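Local coordinates for protein alpha-1,2-mannosidase (Bacteroides thetaiotaomicron, PDB 2WW2) that is a calcium-dependent, inverting alpha-mannosidase of glycoside hydrolase family 92 from a human gut symbiont, probably trimming mannose from glycans, at residues A[325-337]-A[369-383]. Sequence-based numbering, arbitrary orientation. Where two conformers were deposited one is given.
Sequences MYTDNGFWDTFRA and EWASPGHRGCMIGNN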
# COMPACT_ATOMS: atom_id res chain seq x y z
N MET A 325 26.68 5.32 -39.54
CA MET A 325 25.96 4.33 -38.79
C MET A 325 25.97 4.81 -37.34
O MET A 325 26.94 5.46 -36.91
CB MET A 325 26.64 2.95 -38.92
CG MET A 325 25.93 1.83 -38.15
SD MET A 325 24.17 1.63 -38.49
CE MET A 325 24.19 1.25 -40.27
N TYR A 326 24.88 4.55 -36.63
CA TYR A 326 24.80 4.80 -35.17
C TYR A 326 24.33 3.52 -34.53
O TYR A 326 23.72 2.67 -35.19
CB TYR A 326 23.75 5.88 -34.83
CG TYR A 326 24.23 7.28 -35.05
CD1 TYR A 326 24.54 8.11 -33.96
CD2 TYR A 326 24.42 7.78 -36.35
CE1 TYR A 326 25.01 9.41 -34.17
CE2 TYR A 326 24.89 9.08 -36.56
CZ TYR A 326 25.17 9.89 -35.46
OH TYR A 326 25.64 11.17 -35.68
N THR A 327 24.50 3.42 -33.22
CA THR A 327 23.92 2.28 -32.53
C THR A 327 23.79 2.54 -31.03
O THR A 327 24.00 3.67 -30.59
CB THR A 327 24.75 1.01 -32.77
OG1 THR A 327 24.02 -0.10 -32.24
CG2 THR A 327 26.12 1.11 -32.06
N ASP A 328 23.43 1.50 -30.29
CA ASP A 328 23.20 1.58 -28.85
C ASP A 328 22.03 2.47 -28.50
O ASP A 328 22.19 3.56 -27.94
CB ASP A 328 24.48 1.98 -28.13
CG ASP A 328 25.50 0.87 -28.18
OD1 ASP A 328 25.09 -0.29 -27.94
OD2 ASP A 328 26.68 1.14 -28.49
N ASN A 329 20.84 2.00 -28.85
CA ASN A 329 19.64 2.78 -28.61
C ASN A 329 18.46 1.85 -28.59
O ASN A 329 18.38 0.98 -29.44
CB ASN A 329 19.43 3.76 -29.78
CG ASN A 329 19.11 5.12 -29.30
OD1 ASN A 329 18.20 5.79 -29.79
ND2 ASN A 329 19.88 5.56 -28.29
N GLY A 330 17.55 2.05 -27.63
CA GLY A 330 16.21 1.47 -27.69
C GLY A 330 15.20 2.55 -28.06
O GLY A 330 14.80 3.37 -27.23
N PHE A 331 14.78 2.54 -29.32
CA PHE A 331 13.87 3.56 -29.80
C PHE A 331 12.57 3.60 -28.99
O PHE A 331 11.96 4.65 -28.88
CB PHE A 331 13.55 3.37 -31.27
CG PHE A 331 14.74 3.56 -32.19
CD1 PHE A 331 15.81 4.38 -31.83
CD2 PHE A 331 14.75 2.96 -33.45
CE1 PHE A 331 16.89 4.55 -32.68
CE2 PHE A 331 15.84 3.15 -34.34
CZ PHE A 331 16.90 3.94 -33.95
N TRP A 332 12.15 2.46 -28.44
CA TRP A 332 10.95 2.40 -27.60
C TRP A 332 11.05 3.44 -26.50
O TRP A 332 10.06 4.04 -26.07
CB TRP A 332 10.77 1.00 -26.99
CG TRP A 332 9.55 0.92 -26.12
CD1 TRP A 332 8.24 0.87 -26.53
CD2 TRP A 332 9.52 0.91 -24.69
NE1 TRP A 332 7.40 0.80 -25.44
CE2 TRP A 332 8.16 0.83 -24.30
CE3 TRP A 332 10.52 0.96 -23.71
CZ2 TRP A 332 7.77 0.80 -22.95
CZ3 TRP A 332 10.13 0.94 -22.37
CH2 TRP A 332 8.77 0.85 -22.00
N ASP A 333 12.26 3.67 -26.03
CA ASP A 333 12.50 4.70 -25.01
C ASP A 333 12.78 6.06 -25.64
O ASP A 333 12.18 7.09 -25.26
CB ASP A 333 13.70 4.34 -24.14
CG ASP A 333 13.32 3.51 -22.93
OD1 ASP A 333 12.36 3.87 -22.21
OD2 ASP A 333 14.00 2.51 -22.69
N THR A 334 13.70 6.07 -26.59
CA THR A 334 14.28 7.35 -27.04
C THR A 334 13.45 8.14 -28.08
O THR A 334 13.75 9.28 -28.33
CB THR A 334 15.73 7.16 -27.54
OG1 THR A 334 15.72 6.28 -28.68
CG2 THR A 334 16.61 6.57 -26.42
N PHE A 335 12.41 7.54 -28.67
CA PHE A 335 11.59 8.30 -29.62
C PHE A 335 10.80 9.41 -28.92
O PHE A 335 10.41 10.39 -29.55
CB PHE A 335 10.61 7.39 -30.39
CG PHE A 335 9.27 7.18 -29.69
CD1 PHE A 335 8.26 8.13 -29.79
CD2 PHE A 335 9.01 6.01 -28.99
CE1 PHE A 335 7.01 7.92 -29.16
CE2 PHE A 335 7.76 5.79 -28.37
CZ PHE A 335 6.78 6.76 -28.45
N ARG A 336 10.53 9.23 -27.64
CA ARG A 336 9.59 10.08 -26.91
C ARG A 336 10.11 11.51 -26.72
O ARG A 336 9.34 12.47 -26.87
CB ARG A 336 9.20 9.45 -25.54
CG ARG A 336 8.51 8.06 -25.70
CD ARG A 336 8.44 7.20 -24.43
NE ARG A 336 8.26 5.78 -24.80
CZ ARG A 336 7.08 5.20 -25.01
NH1 ARG A 336 5.96 5.90 -24.88
NH2 ARG A 336 7.01 3.91 -25.35
N ALA A 337 11.38 11.66 -26.37
CA ALA A 337 11.90 13.01 -26.10
C ALA A 337 13.35 13.20 -26.52
O ALA A 337 13.75 14.31 -26.86
CB ALA A 337 11.73 13.35 -24.60
N GLU A 369 15.09 -1.55 -33.74
CA GLU A 369 14.23 -1.02 -32.69
C GLU A 369 15.09 -0.90 -31.43
O GLU A 369 15.26 0.20 -30.91
CB GLU A 369 12.97 -1.88 -32.48
CG GLU A 369 12.04 -1.99 -33.71
CD GLU A 369 11.40 -0.68 -34.13
OE1 GLU A 369 11.51 0.31 -33.38
OE2 GLU A 369 10.78 -0.61 -35.23
N TRP A 370 15.64 -2.02 -30.96
CA TRP A 370 16.75 -2.01 -30.00
C TRP A 370 18.00 -2.51 -30.74
O TRP A 370 17.97 -3.59 -31.33
CB TRP A 370 16.46 -2.91 -28.78
CG TRP A 370 16.52 -2.16 -27.46
CD1 TRP A 370 15.47 -1.86 -26.63
CD2 TRP A 370 17.69 -1.58 -26.85
NE1 TRP A 370 15.92 -1.14 -25.53
CE2 TRP A 370 17.28 -0.96 -25.64
CE3 TRP A 370 19.05 -1.54 -27.20
CZ2 TRP A 370 18.17 -0.30 -24.79
CZ3 TRP A 370 19.94 -0.86 -26.37
CH2 TRP A 370 19.49 -0.26 -25.17
N ALA A 371 19.08 -1.73 -30.73
CA ALA A 371 20.33 -2.09 -31.39
C ALA A 371 21.48 -1.96 -30.41
O ALA A 371 21.60 -0.94 -29.72
CB ALA A 371 20.59 -1.14 -32.59
N SER A 372 22.33 -2.98 -30.37
CA SER A 372 23.54 -2.93 -29.55
C SER A 372 24.48 -4.12 -29.83
O SER A 372 24.43 -5.14 -29.14
CB SER A 372 23.17 -2.92 -28.06
OG SER A 372 24.32 -2.72 -27.24
N PRO A 373 25.33 -4.01 -30.86
CA PRO A 373 25.37 -2.91 -31.82
C PRO A 373 24.44 -3.19 -33.00
O PRO A 373 24.02 -2.27 -33.69
CB PRO A 373 26.83 -2.92 -32.30
CG PRO A 373 27.27 -4.36 -32.17
CD PRO A 373 26.46 -4.95 -31.03
N GLY A 374 24.13 -4.46 -33.21
CA GLY A 374 23.16 -4.86 -34.21
C GLY A 374 21.84 -5.19 -33.53
O GLY A 374 21.64 -4.83 -32.36
N HIS A 375 20.96 -5.88 -34.24
CA HIS A 375 19.63 -6.17 -33.71
C HIS A 375 19.69 -6.99 -32.42
O HIS A 375 20.35 -8.03 -32.36
CB HIS A 375 18.82 -6.97 -34.74
CG HIS A 375 18.42 -6.21 -35.96
ND1 HIS A 375 17.69 -5.04 -35.91
CD2 HIS A 375 18.59 -6.49 -37.28
CE1 HIS A 375 17.44 -4.62 -37.14
NE2 HIS A 375 17.98 -5.48 -37.99
N ARG A 376 19.00 -6.49 -31.39
CA ARG A 376 18.88 -7.18 -30.11
C ARG A 376 17.40 -7.30 -29.72
O ARG A 376 16.61 -6.37 -29.93
CB ARG A 376 19.63 -6.39 -29.03
CG ARG A 376 21.16 -6.32 -29.25
CD ARG A 376 21.83 -7.67 -28.95
NE ARG A 376 21.63 -8.01 -27.54
CZ ARG A 376 22.37 -7.53 -26.55
NH1 ARG A 376 23.38 -6.68 -26.79
NH2 ARG A 376 22.09 -7.89 -25.30
N GLY A 377 17.03 -8.43 -29.15
CA GLY A 377 15.63 -8.69 -28.79
C GLY A 377 15.29 -8.00 -27.47
O GLY A 377 15.69 -8.47 -26.42
N CYS A 378 14.54 -6.90 -27.52
CA CYS A 378 14.26 -6.15 -26.29
C CYS A 378 13.14 -5.15 -26.55
O CYS A 378 13.14 -4.48 -27.58
CB CYS A 378 15.52 -5.40 -25.87
SG CYS A 378 15.42 -4.55 -24.28
N MET A 379 12.18 -5.07 -25.62
CA MET A 379 11.05 -4.12 -25.71
C MET A 379 10.16 -4.36 -26.93
O MET A 379 10.15 -5.45 -27.49
CB MET A 379 11.51 -2.65 -25.65
CG MET A 379 12.32 -2.28 -24.38
SD MET A 379 11.72 -3.16 -22.89
CE MET A 379 10.05 -2.58 -22.71
N ILE A 380 9.41 -3.34 -27.31
CA ILE A 380 8.32 -3.52 -28.27
C ILE A 380 8.18 -2.30 -29.17
O ILE A 380 8.86 -1.28 -28.99
CB ILE A 380 6.96 -3.72 -27.54
CG1 ILE A 380 6.58 -2.43 -26.78
CG2 ILE A 380 6.99 -4.96 -26.60
CD1 ILE A 380 5.24 -2.53 -26.06
N GLY A 381 7.28 -2.39 -30.15
CA GLY A 381 6.88 -1.22 -30.93
C GLY A 381 7.58 -1.09 -32.27
O GLY A 381 8.48 -1.88 -32.59
N ASN A 382 7.18 -0.07 -33.04
CA ASN A 382 7.81 0.24 -34.32
C ASN A 382 8.23 1.71 -34.27
O ASN A 382 7.96 2.49 -35.18
CB ASN A 382 6.81 0.02 -35.47
CG ASN A 382 6.49 -1.45 -35.71
OD1 ASN A 382 7.29 -2.36 -35.39
ND2 ASN A 382 5.33 -1.70 -36.26
N ASN A 383 8.90 2.09 -33.19
CA ASN A 383 9.23 3.49 -33.03
C ASN A 383 10.39 3.99 -33.89
O ASN A 383 10.64 5.20 -33.96
CB ASN A 383 9.37 3.83 -31.55
CG ASN A 383 8.08 3.55 -30.79
OD1 ASN A 383 8.04 2.70 -29.88
ND2 ASN A 383 7.01 4.21 -31.21
O HOH W 1 13.32 -0.20 -28.72
O HOH W 2 14.55 0.03 -23.23
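Trp332 packs against Met379 and Ile380. Met379 CE sits over one face of the indole, 3.6 Å from the centroid of the six-membered ring, a CH-pi and Met-aromatic contact, while Ile380 CG1 comes within 3.6 Å of Trp332 NE1. Arg336 NH2 covers the opposite indole face; its salt bridge runs to Glu450. With CG anti to the backbone N (chi1 180°), the Trp332 indole reaches out from the short helix to meet both residues. Asn383 packs on the Phe335 ring, though the detail there is doubtful. Beside this packing, Asn329 and Ala371 exchange two antiparallel backbone bonds, with Asp328 completing a G1 beta bulge, and Phe331 N donates to Glu369 O (2.9 Å). Trp370 lies flat under Gly330, whose CA stands 3.3 Å from the centroid of the five-membered ring; a CB there would clash with Trp370 NE1. Replacing Trp370 with alanine is likely to uncover Gly330 CA and leave water 2 without its indole N-H donor. Past the bulge, Ser372 OG gives Asp328 OD1 a 2.6 Å bond, while Arg299 and Tyr77 hold OD2. Paired backbone, two indole faces each met by a C-H group and a carboxylate held at both oxygens thus fix edge strand 370-371 against strand 326-330.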